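Local coordinates for interferon-inducible protein AIM2 (Mus musculus, PDB 4JBM), which senses double-stranded DNA in the cytosol through its HIN domain, the part present here, and triggers assembly of the AIM2 inflammasome and pyroptosis, at residues A[115-120]-A[155-160]; A[48-53]-A[75-80]; A[128-133]-A[141-146]. All blocks are in the same frame, centred on the assembly; numbering follows the deposited sequence.

Contact 1: residues A[115-120]-A[155-160]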
loop_
_atom_site.group_PDB
_atom_site.type_symbol
_atom_site.label_atom_id
_atom_site.label_comp_id
_atom_site.label_asym_id
_atom_site.label_seq_id
_atom_site.Cartn_x
_atom_site.Cartn_y
_atom_site.Cartn_z
ATOM N N LEU A 115 -3.668 7.232 3.837
ATOM C CA LEU A 115 -4.938 7.573 4.462
ATOM C C LEU A 115 -5.463 8.828 3.801
ATOM O O LEU A 115 -4.789 9.851 3.790
ATOM C CB LEU A 115 -4.735 7.823 5.967
ATOM C CG LEU A 115 -6.011 8.141 6.750
ATOM C CD1 LEU A 115 -6.958 6.924 6.802
ATOM C CD2 LEU A 115 -5.679 8.653 8.153
ATOM N N PHE A 116 -6.677 8.767 3.266
ATOM C CA PHE A 116 -7.170 9.863 2.450
ATOM C C PHE A 116 -8.559 10.333 2.832
ATOM O O PHE A 116 -9.462 9.524 3.005
ATOM C CB PHE A 116 -7.150 9.469 0.967
ATOM C CG PHE A 116 -5.792 9.074 0.457
ATOM C CD1 PHE A 116 -4.906 10.037 -0.012
ATOM C CD2 PHE A 116 -5.406 7.745 0.425
ATOM C CE1 PHE A 116 -3.663 9.682 -0.514
ATOM C CE2 PHE A 116 -4.153 7.371 -0.071
ATOM C CZ PHE A 116 -3.277 8.345 -0.537
ATOM N N LYS A 117 -8.717 11.650 2.946
ATOM C CA LYS A 117 -10.018 12.258 3.176
ATOM C C LYS A 117 -10.810 12.184 1.881
ATOM O O LYS A 117 -10.293 12.515 0.805
ATOM C CB LYS A 117 -9.890 13.730 3.586
ATOM C CG LYS A 117 -9.240 14.003 4.938
ATOM C CD LYS A 117 -9.138 15.500 5.171
ATOM C CE LYS A 117 -8.124 16.134 4.222
ATOM N NZ LYS A 117 -6.723 15.634 4.411
ATOM N N VAL A 118 -12.056 11.744 1.989
ATOM C CA VAL A 118 -12.962 11.710 0.854
ATOM C C VAL A 118 -14.080 12.750 0.953
ATOM O O VAL A 118 -14.768 12.850 1.973
ATOM C CB VAL A 118 -13.549 10.296 0.638
ATOM C CG1 VAL A 118 -13.881 9.649 1.957
ATOM C CG2 VAL A 118 -14.768 10.345 -0.286
ATOM N N GLN A 119 -14.243 13.518 -0.123
ATOM C CA GLN A 119 -15.321 14.492 -0.253
ATOM C C GLN A 119 -16.557 13.945 -0.998
ATOM O O GLN A 119 -17.683 14.230 -0.603
ATOM C CB GLN A 119 -14.811 15.758 -0.953
ATOM C CG GLN A 119 -14.023 15.479 -2.227
ATOM C CD GLN A 119 -13.460 16.730 -2.868
ATOM O OE1 GLN A 119 -13.515 17.816 -2.293
ATOM N NE2 GLN A 119 -12.904 16.581 -4.064
ATOM N N LYS A 120 -16.359 13.169 -2.068
ATOM C CA LYS A 120 -17.504 12.596 -2.803
ATOM C C LYS A 120 -17.384 11.115 -3.204
ATOM O O LYS A 120 -16.288 10.599 -3.420
ATOM C CB LYS A 120 -17.888 13.458 -4.015
ATOM C CG LYS A 120 -16.868 13.523 -5.137
ATOM C CD LYS A 120 -17.374 14.446 -6.253
ATOM C CE LYS A 120 -16.509 14.347 -7.508
ATOM N NZ LYS A 120 -16.994 15.233 -8.608
ATOM N N GLY A 155 -16.695 12.995 4.495
ATOM C CA GLY A 155 -16.042 13.384 5.732
ATOM C C GLY A 155 -15.308 12.210 6.349
ATOM O O GLY A 155 -14.502 12.369 7.272
ATOM N N ASP A 156 -15.570 11.021 5.819
ATOM C CA ASP A 156 -14.837 9.851 6.262
ATOM C C ASP A 156 -13.479 9.791 5.577
ATOM O O ASP A 156 -13.128 10.647 4.767
ATOM C CB ASP A 156 -15.617 8.566 5.969
ATOM C CG ASP A 156 -16.890 8.448 6.790
ATOM O OD1 ASP A 156 -16.917 8.964 7.927
ATOM O OD2 ASP A 156 -17.851 7.813 6.302
ATOM N N LYS A 157 -12.726 8.753 5.896
ATOM C CA LYS A 157 -11.443 8.538 5.269
ATOM C C LYS A 157 -11.383 7.123 4.732
ATOM O O LYS A 157 -12.107 6.235 5.192
ATOM C CB LYS A 157 -10.301 8.776 6.259
ATOM C CG LYS A 157 -10.223 10.192 6.832
ATOM C CD LYS A 157 -8.997 10.323 7.740
ATOM C CE LYS A 157 -8.851 11.723 8.292
ATOM N NZ LYS A 157 -9.765 11.929 9.430
ATOM N N ILE A 158 -10.543 6.933 3.723
ATOM C CA ILE A 158 -10.257 5.616 3.193
ATOM C C ILE A 158 -8.778 5.323 3.376
ATOM O O ILE A 158 -7.920 6.157 3.074
ATOM C CB ILE A 158 -10.670 5.486 1.714
ATOM C CG1 ILE A 158 -10.042 6.592 0.874
ATOM C CG2 ILE A 158 -12.166 5.558 1.591
ATOM C CD1 ILE A 158 -10.505 6.576 -0.593
ATOM N N ARG A 159 -8.484 4.152 3.919
ATOM C CA ARG A 159 -7.113 3.679 4.053
ATOM C C ARG A 159 -6.864 2.698 2.914
ATOM O O ARG A 159 -7.506 1.643 2.836
ATOM C CB ARG A 159 -6.897 3.039 5.423
ATOM C CG ARG A 159 -5.444 2.843 5.847
ATOM C CD ARG A 159 -5.444 1.919 7.039
ATOM N NE ARG A 159 -5.831 0.575 6.618
ATOM C CZ ARG A 159 -6.097 -0.437 7.436
ATOM N NH1 ARG A 159 -6.072 -0.272 8.747
ATOM N NH2 ARG A 159 -6.435 -1.613 6.932
ATOM N N LEU A 160 -5.949 3.093 2.031
ATOM C CA LEU A 160 -5.568 2.348 0.838
ATOM C C LEU A 160 -4.274 1.582 1.088
ATOM O O LEU A 160 -3.314 2.136 1.630
ATOM C CB LEU A 160 -5.347 3.314 -0.334
ATOM C CG LEU A 160 -6.521 3.828 -1.175
ATOM C CD1 LEU A 160 -7.695 4.210 -0.316
ATOM C CD2 LEU A 160 -6.084 5.013 -2.016
#
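Phe116 and Ile158 form a hydrogen-bonded antiparallel pair where strand 111-123 meets strand 157-160. The two strands belong to the second OB-fold barrel of the HIN domain. Phe116 N donates to Ile158 O and Ile158 N donates to Phe116 O, both at 2.9 Å. The next pair of bonds lies where the second strand begins. Val118 N donates to Asp156 O and Gly155 N to Val118 O, both at 3.2 Å. Gly155 has a positive phi of 98°, a backbone shape that calls for glycine.

On the buried face, CG of Phe116 lies anti to the carbonyl carbon (chi1 -58°). The ring then reaches past Ile158 to Leu160. Its CE2 rests 3.6 Å from CD2 of Leu160, and the leucine lies roughly perpendicular to the phenylalanine side chain. The ring turns an edge to Ile158 O. Ile132 of the neighbouring strand touches both Phe116 and Ile158.

The other face carries Leu115, Lys117, Lys157 and Arg159. Here CD2 of Leu115 meets CD of Lys157 at 3.7 Å, a methyl against the aliphatic stem of the lysine. Lys117 and Lys157 run side by side in the same direction. Lys117 NZ and Lys157 NZ stay 6.9 Å apart. Leu115 also packs on a phosphate of the bound DNA, so the Leu115 end of this face lies against the DNA backbone.

Farther out, the carboxylate of Asp156 is held by Lys186 and by the backbone of Glu153 and Ala187. These bonds probably help hold the chain where it enters strand 157-160. Beside it, CG1 of Val118 sits between its own N and carbonyl carbon and presses to 3.1 Å from Asp156 O.

Contact 2: residues A[48-53]-A[75-80]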
loop_
_atom_site.group_PDB
_atom_site.type_symbol
_atom_site.label_atom_id
_atom_site.label_comp_id
_atom_site.label_asym_id
_atom_site.label_seq_id
_atom_site.Cartn_x
_atom_site.Cartn_y
_atom_site.Cartn_z
ATOM N N LYS A 48 5.614 -14.616 6.630
ATOM C CA LYS A 48 5.157 -13.589 7.552
ATOM C C LYS A 48 5.927 -13.565 8.849
ATOM O O LYS A 48 6.150 -12.515 9.413
ATOM C CB LYS A 48 3.670 -13.749 7.859
ATOM C CG LYS A 48 3.131 -12.712 8.826
ATOM C CD LYS A 48 3.068 -11.348 8.173
ATOM C CE LYS A 48 2.863 -10.249 9.190
ATOM N NZ LYS A 48 3.708 -10.395 10.401
ATOM N N ASP A 49 6.292 -14.730 9.342
ATOM C CA ASP A 49 6.998 -14.854 10.619
ATOM C C ASP A 49 8.370 -14.171 10.623
ATOM O O ASP A 49 8.983 -13.982 11.678
ATOM C CB ASP A 49 7.153 -16.334 11.005
ATOM C CG ASP A 49 7.893 -17.150 9.947
ATOM O OD1 ASP A 49 7.760 -16.834 8.744
ATOM O OD2 ASP A 49 8.613 -18.104 10.318
ATOM N N LYS A 50 8.842 -13.802 9.436
ATOM C CA LYS A 50 10.152 -13.189 9.278
ATOM C C LYS A 50 10.006 -11.685 9.064
ATOM O O LYS A 50 10.969 -10.930 9.193
ATOM C CB LYS A 50 10.881 -13.837 8.097
ATOM C CG LYS A 50 11.086 -15.346 8.263
ATOM C CD LYS A 50 11.618 -15.996 6.990
ATOM C CE LYS A 50 12.038 -17.430 7.243
ATOM N NZ LYS A 50 13.299 -17.496 8.019
ATOM N N PHE A 51 8.791 -11.270 8.723
ATOM C CA PHE A 51 8.478 -9.872 8.464
ATOM C C PHE A 51 7.833 -9.176 9.671
ATOM O O PHE A 51 6.626 -8.911 9.693
ATOM C CB PHE A 51 7.546 -9.778 7.256
ATOM C CG PHE A 51 8.253 -9.832 5.928
ATOM C CD1 PHE A 51 8.605 -11.054 5.354
ATOM C CD2 PHE A 51 8.551 -8.663 5.245
ATOM C CE1 PHE A 51 9.246 -11.099 4.117
ATOM C CE2 PHE A 51 9.191 -8.699 4.008
ATOM C CZ PHE A 51 9.542 -9.917 3.447
ATOM N N ILE A 52 8.651 -8.871 10.669
ATOM C CA ILE A 52 8.185 -8.128 11.827
ATOM C C ILE A 52 9.009 -6.849 11.964
ATOM O O ILE A 52 10.226 -6.877 11.770
ATOM C CB ILE A 52 8.245 -9.020 13.100
ATOM C CG1 ILE A 52 7.092 -10.026 13.078
ATOM C CG2 ILE A 52 8.180 -8.197 14.376
ATOM C CD1 ILE A 52 7.519 -11.452 12.830
ATOM N N PRO A 53 8.342 -5.718 12.272
ATOM C CA PRO A 53 9.028 -4.421 12.294
ATOM C C PRO A 53 10.300 -4.460 13.128
ATOM O O PRO A 53 10.331 -5.155 14.143
ATOM C CB PRO A 53 7.984 -3.488 12.916
ATOM C CG PRO A 53 6.679 -4.071 12.451
ATOM C CD PRO A 53 6.892 -5.572 12.516
ATOM N N SER A 75 11.655 -17.384 -3.558
ATOM C CA SER A 75 12.585 -16.462 -2.912
ATOM C C SER A 75 13.095 -17.046 -1.611
ATOM O O SER A 75 12.492 -17.957 -1.044
ATOM C CB SER A 75 11.919 -15.106 -2.616
ATOM O OG SER A 75 11.573 -14.404 -3.797
ATOM N N VAL A 76 14.203 -16.502 -1.132
ATOM C CA VAL A 76 14.756 -16.913 0.145
ATOM C C VAL A 76 14.758 -15.702 1.067
ATOM O O VAL A 76 15.284 -14.641 0.720
ATOM C CB VAL A 76 16.190 -17.483 0.008
ATOM C CG1 VAL A 76 16.673 -18.029 1.337
ATOM C CG2 VAL A 76 16.242 -18.569 -1.062
ATOM N N VAL A 77 14.124 -15.845 2.224
ATOM C CA VAL A 77 14.122 -14.791 3.230
ATOM C C VAL A 77 14.764 -15.342 4.491
ATOM O O VAL A 77 14.219 -16.248 5.119
ATOM C CB VAL A 77 12.701 -14.283 3.542
ATOM C CG1 VAL A 77 12.723 -13.297 4.706
ATOM C CG2 VAL A 77 12.088 -13.649 2.309
ATOM N N VAL A 78 15.920 -14.808 4.864
ATOM C CA VAL A 78 16.605 -15.358 6.022
ATOM C C VAL A 78 16.759 -14.236 7.036
ATOM O O VAL A 78 17.215 -13.144 6.689
ATOM C CB VAL A 78 17.990 -15.912 5.657
ATOM C CG1 VAL A 78 18.238 -17.206 6.421
ATOM C CG2 VAL A 78 18.061 -16.211 4.171
ATOM N N ASP A 79 16.361 -14.483 8.282
ATOM C CA ASP A 79 16.578 -13.496 9.332
ATOM C C ASP A 79 18.072 -13.415 9.621
ATOM O O ASP A 79 18.739 -14.440 9.774
ATOM C CB ASP A 79 15.797 -13.865 10.596
ATOM C CG ASP A 79 15.961 -12.842 11.711
ATOM O OD1 ASP A 79 15.862 -11.623 11.445
ATOM O OD2 ASP A 79 16.189 -13.266 12.864
ATOM N N VAL A 80 18.603 -12.200 9.665
ATOM C CA VAL A 80 20.033 -12.018 9.891
ATOM C C VAL A 80 20.297 -10.891 10.872
ATOM O O VAL A 80 19.480 -9.986 11.025
ATOM C CB VAL A 80 20.785 -11.702 8.577
ATOM C CG1 VAL A 80 20.710 -12.875 7.625
ATOM C CG2 VAL A 80 20.222 -10.437 7.927
#
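Lys50 and Val77 make most of this contact, which joins a short 3-10 turn to edge strand 76-79 in the first OB-fold barrel of the HIN domain. The apolar part comes first. The valine and the lysine stem lie alongside, pointing opposite ways. CG1 of Val77 lies 3.7 Å from CD of Lys50 and also touches its CB. This methyl is anti to the backbone N of Val77 (chi1 174°), which sets it against the lysine stem. The same CG1 meets CE1 of Phe51 at 4.2 Å. One methyl thus touches both Lys50, the last residue of the turn, and Phe51, which follows it.

The polar part is slight. NZ of Lys50 gives a weak hydrogen bond to Val77 O at 3.3 Å. The chain bends at its last torsion (chi4 -73°) to bring NZ to this carbonyl. CD and CE of Lys50 crowd the same oxygen, with CD 3.2 Å from Val77 O. The carbonyl is thus met by the whole outer end of the lysine rather than by the ammonium alone.

Two more bonds lie within residues 48-53. The backbone bond from Phe51 N to Lys48 O, at 3.0 Å, closes the turn. A weak side-chain bond runs from Lys48 NZ to Phe51 O.

The contact does not touch the DNA, and their nearest atoms are about 11 Å apart. Phe51 is buried inside the barrel against Val8, Ala29, Val31 and Ile57, from strands 4-16, 25-32 and 56-60. Strand 76-79 pairs with strand 56-60 through Val76 and Ser60, and through Val78 and Lys58. The turn lies in the loop between strands 37-42 and 56-60.

Contact 3: residues A[128-133]-A[141-146]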
loop_
_atom_site.group_PDB
_atom_site.type_symbol
_atom_site.label_atom_id
_atom_site.label_comp_id
_atom_site.label_asym_id
_atom_site.label_seq_id
_atom_site.Cartn_x
_atom_site.Cartn_y
_atom_site.Cartn_z
ATOM N N VAL A 128 -16.866 1.815 -7.504
ATOM C CA VAL A 128 -17.090 3.011 -6.712
ATOM C C VAL A 128 -15.944 3.984 -6.933
ATOM O O VAL A 128 -14.769 3.600 -6.897
ATOM C CB VAL A 128 -17.247 2.685 -5.212
ATOM C CG1 VAL A 128 -17.694 3.910 -4.445
ATOM C CG2 VAL A 128 -18.240 1.549 -5.013
ATOM N N LEU A 129 -16.290 5.240 -7.185
ATOM C CA LEU A 129 -15.287 6.271 -7.406
ATOM C C LEU A 129 -15.295 7.192 -6.199
ATOM O O LEU A 129 -16.337 7.727 -5.821
ATOM C CB LEU A 129 -15.572 7.066 -8.680
ATOM C CG LEU A 129 -14.332 7.662 -9.350
ATOM C CD1 LEU A 129 -13.384 6.549 -9.768
ATOM C CD2 LEU A 129 -14.686 8.534 -10.539
ATOM N N TYR A 130 -14.130 7.369 -5.590
ATOM C CA TYR A 130 -14.040 8.186 -4.393
ATOM C C TYR A 130 -13.293 9.466 -4.712
ATOM O O TYR A 130 -12.124 9.440 -5.087
ATOM C CB TYR A 130 -13.320 7.419 -3.285
ATOM C CG TYR A 130 -14.068 6.195 -2.784
ATOM C CD1 TYR A 130 -14.991 6.296 -1.750
ATOM C CD2 TYR A 130 -13.832 4.938 -3.325
ATOM C CE1 TYR A 130 -15.666 5.180 -1.277
ATOM C CE2 TYR A 130 -14.499 3.818 -2.859
ATOM C CZ TYR A 130 -15.414 3.944 -1.837
ATOM O OH TYR A 130 -16.081 2.832 -1.374
ATOM N N GLY A 131 -13.978 10.598 -4.572
ATOM C CA GLY A 131 -13.307 11.871 -4.717
ATOM C C GLY A 131 -12.532 12.076 -3.433
ATOM O O GLY A 131 -13.115 12.164 -2.361
ATOM N N ILE A 132 -11.211 12.120 -3.535
ATOM C CA ILE A 132 -10.380 12.344 -2.373
ATOM C C ILE A 132 -9.689 13.687 -2.506
ATOM O O ILE A 132 -9.525 14.199 -3.626
ATOM C CB ILE A 132 -9.322 11.235 -2.170
ATOM C CG1 ILE A 132 -8.300 11.237 -3.307
ATOM C CG2 ILE A 132 -9.979 9.879 -2.035
ATOM C CD1 ILE A 132 -7.082 10.326 -3.050
ATOM N N HIS A 133 -9.294 14.258 -1.367
ATOM C CA HIS A 133 -8.696 15.591 -1.379
ATOM C C HIS A 133 -7.698 15.861 -0.260
ATOM O O HIS A 133 -7.795 15.307 0.845
ATOM C CB HIS A 133 -9.792 16.664 -1.350
ATOM C CG HIS A 133 -10.467 16.805 -0.022
ATOM N ND1 HIS A 133 -11.443 15.937 0.409
ATOM C CD2 HIS A 133 -10.297 17.708 0.975
ATOM C CE1 HIS A 133 -11.854 16.299 1.612
ATOM N NE2 HIS A 133 -11.172 17.366 1.980
ATOM N N VAL A 141 -10.340 7.862 -6.666
ATOM C CA VAL A 141 -9.844 6.557 -6.280
ATOM C C VAL A 141 -10.849 5.551 -6.742
ATOM O O VAL A 141 -11.988 5.544 -6.281
ATOM C CB VAL A 141 -9.657 6.438 -4.760
ATOM C CG1 VAL A 141 -9.316 5.001 -4.379
ATOM C CG2 VAL A 141 -8.572 7.372 -4.309
ATOM N N LEU A 142 -10.417 4.713 -7.675
ATOM C CA LEU A 142 -11.302 3.775 -8.337
ATOM C C LEU A 142 -11.232 2.408 -7.682
ATOM O O LEU A 142 -10.215 1.730 -7.756
ATOM C CB LEU A 142 -10.914 3.692 -9.815
ATOM C CG LEU A 142 -11.584 2.711 -10.777
ATOM C CD1 LEU A 142 -13.081 2.938 -10.825
ATOM C CD2 LEU A 142 -10.968 2.908 -12.151
ATOM N N VAL A 143 -12.319 2.004 -7.041
ATOM C CA VAL A 143 -12.368 0.690 -6.424
ATOM C C VAL A 143 -13.335 -0.159 -7.255
ATOM O O VAL A 143 -14.533 0.115 -7.299
ATOM C CB VAL A 143 -12.838 0.769 -4.962
ATOM C CG1 VAL A 143 -13.162 -0.620 -4.422
ATOM C CG2 VAL A 143 -11.785 1.461 -4.101
ATOM N N LEU A 144 -12.830 -1.136 -7.987
ATOM C CA LEU A 144 -13.702 -2.000 -8.775
ATOM C C LEU A 144 -14.457 -3.035 -7.965
ATOM O O LEU A 144 -13.961 -3.556 -6.987
ATOM C CB LEU A 144 -12.941 -2.643 -9.920
ATOM C CG LEU A 144 -12.400 -1.587 -10.871
ATOM C CD1 LEU A 144 -11.716 -2.182 -12.076
ATOM C CD2 LEU A 144 -13.492 -0.652 -11.335
ATOM N N GLY A 145 -15.658 -3.350 -8.419
ATOM C CA GLY A 145 -16.447 -4.431 -7.862
ATOM C C GLY A 145 -16.877 -4.592 -6.415
ATOM O O GLY A 145 -16.528 -5.587 -5.799
ATOM N N ASN A 146 -17.592 -3.634 -5.845
ATOM C CA ASN A 146 -18.166 -3.848 -4.517
ATOM C C ASN A 146 -19.373 -2.941 -4.260
ATOM O O ASN A 146 -19.573 -1.986 -4.998
ATOM C CB ASN A 146 -17.098 -3.654 -3.438
ATOM C CG ASN A 146 -16.431 -4.954 -3.015
ATOM O OD1 ASN A 146 -16.781 -5.542 -1.995
ATOM N ND2 ASN A 146 -15.446 -5.387 -3.782
#
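Tyr130 N binds Val141 O at 2.9 Å, and this carbonyl oxygen has further neighbours. Leu129 CA approaches Val141 O at 3.6 Å as a CA-H...O contact. CD2 of Tyr130 comes to 3.5 Å from Val141 O, which lies beside the ring edge. Val141 N returns a bond to Tyr130 O. Two residues along, beyond the non-hydrogen-bonded pair Leu129-Leu142, Val128 and Val143 form the second hydrogen-bonded pair, with a bond in each direction. Val143 N reaches Val128 O at 2.9 Å. These residues build the antiparallel hairpin of strands 127-134 and 137-144 in the second OB-fold barrel.

Val128, Tyr130, Val141 and Val143 share one face, and all four are buried. CG of Tyr130 is anti to the carbonyl carbon (chi1 -66°), which swings the ring back beside Val128 and Val143. CG1 of Val128 lies over one face of the ring, offset toward its rim. CE2 of Tyr130 meets CG2 of Val143 at 3.8 Å. Farther along, CD1 of Ile132 touches CG2 of Val141 at 3.5 Å, the two side chains crossing at about a right angle. Phe182 meets the Tyr130 ring, Ile158 packs on Tyr130 and Ile132, and Leu174 packs on Ile132 and Val141.

On the other face Leu129 CD1 and Leu142 CD1 are 3.8 Å apart. At the open end of the hairpin, away from its turn, CG2 of Val128 lies near the backbone O of Asn146, which is poorly ordered.

Hydrogen bonding across the strands is thus left to the backbone, and the side chains add apolar contact. On the side of Val128, Tyr130, Val141 and Val143, packed on Phe182, Ile158 and Leu174, this suits the interior of a barrel.

How the contacts relate
From the N terminus, contact 2 is the first to close. It joins residues 48-53 to 75-80 and ties a turn to the edge strand of the first barrel. The chain then passes through helices 88-95 and 100-103 to the second barrel. Contact 1 opens there at 115-120 and closes at 155-160, joining strands 111-123 and 157-160. Contact 3 is nested inside that loop and joins strands 127-134 and 137-144 of the same sheet. Contacts 1 and 3 touch at a classic beta bulge, where Gln119 and Lys120 both face Gly131. Contact 2 lies on the opposite side of the chain's centre, its own centre about 32 Å from that of contact 1.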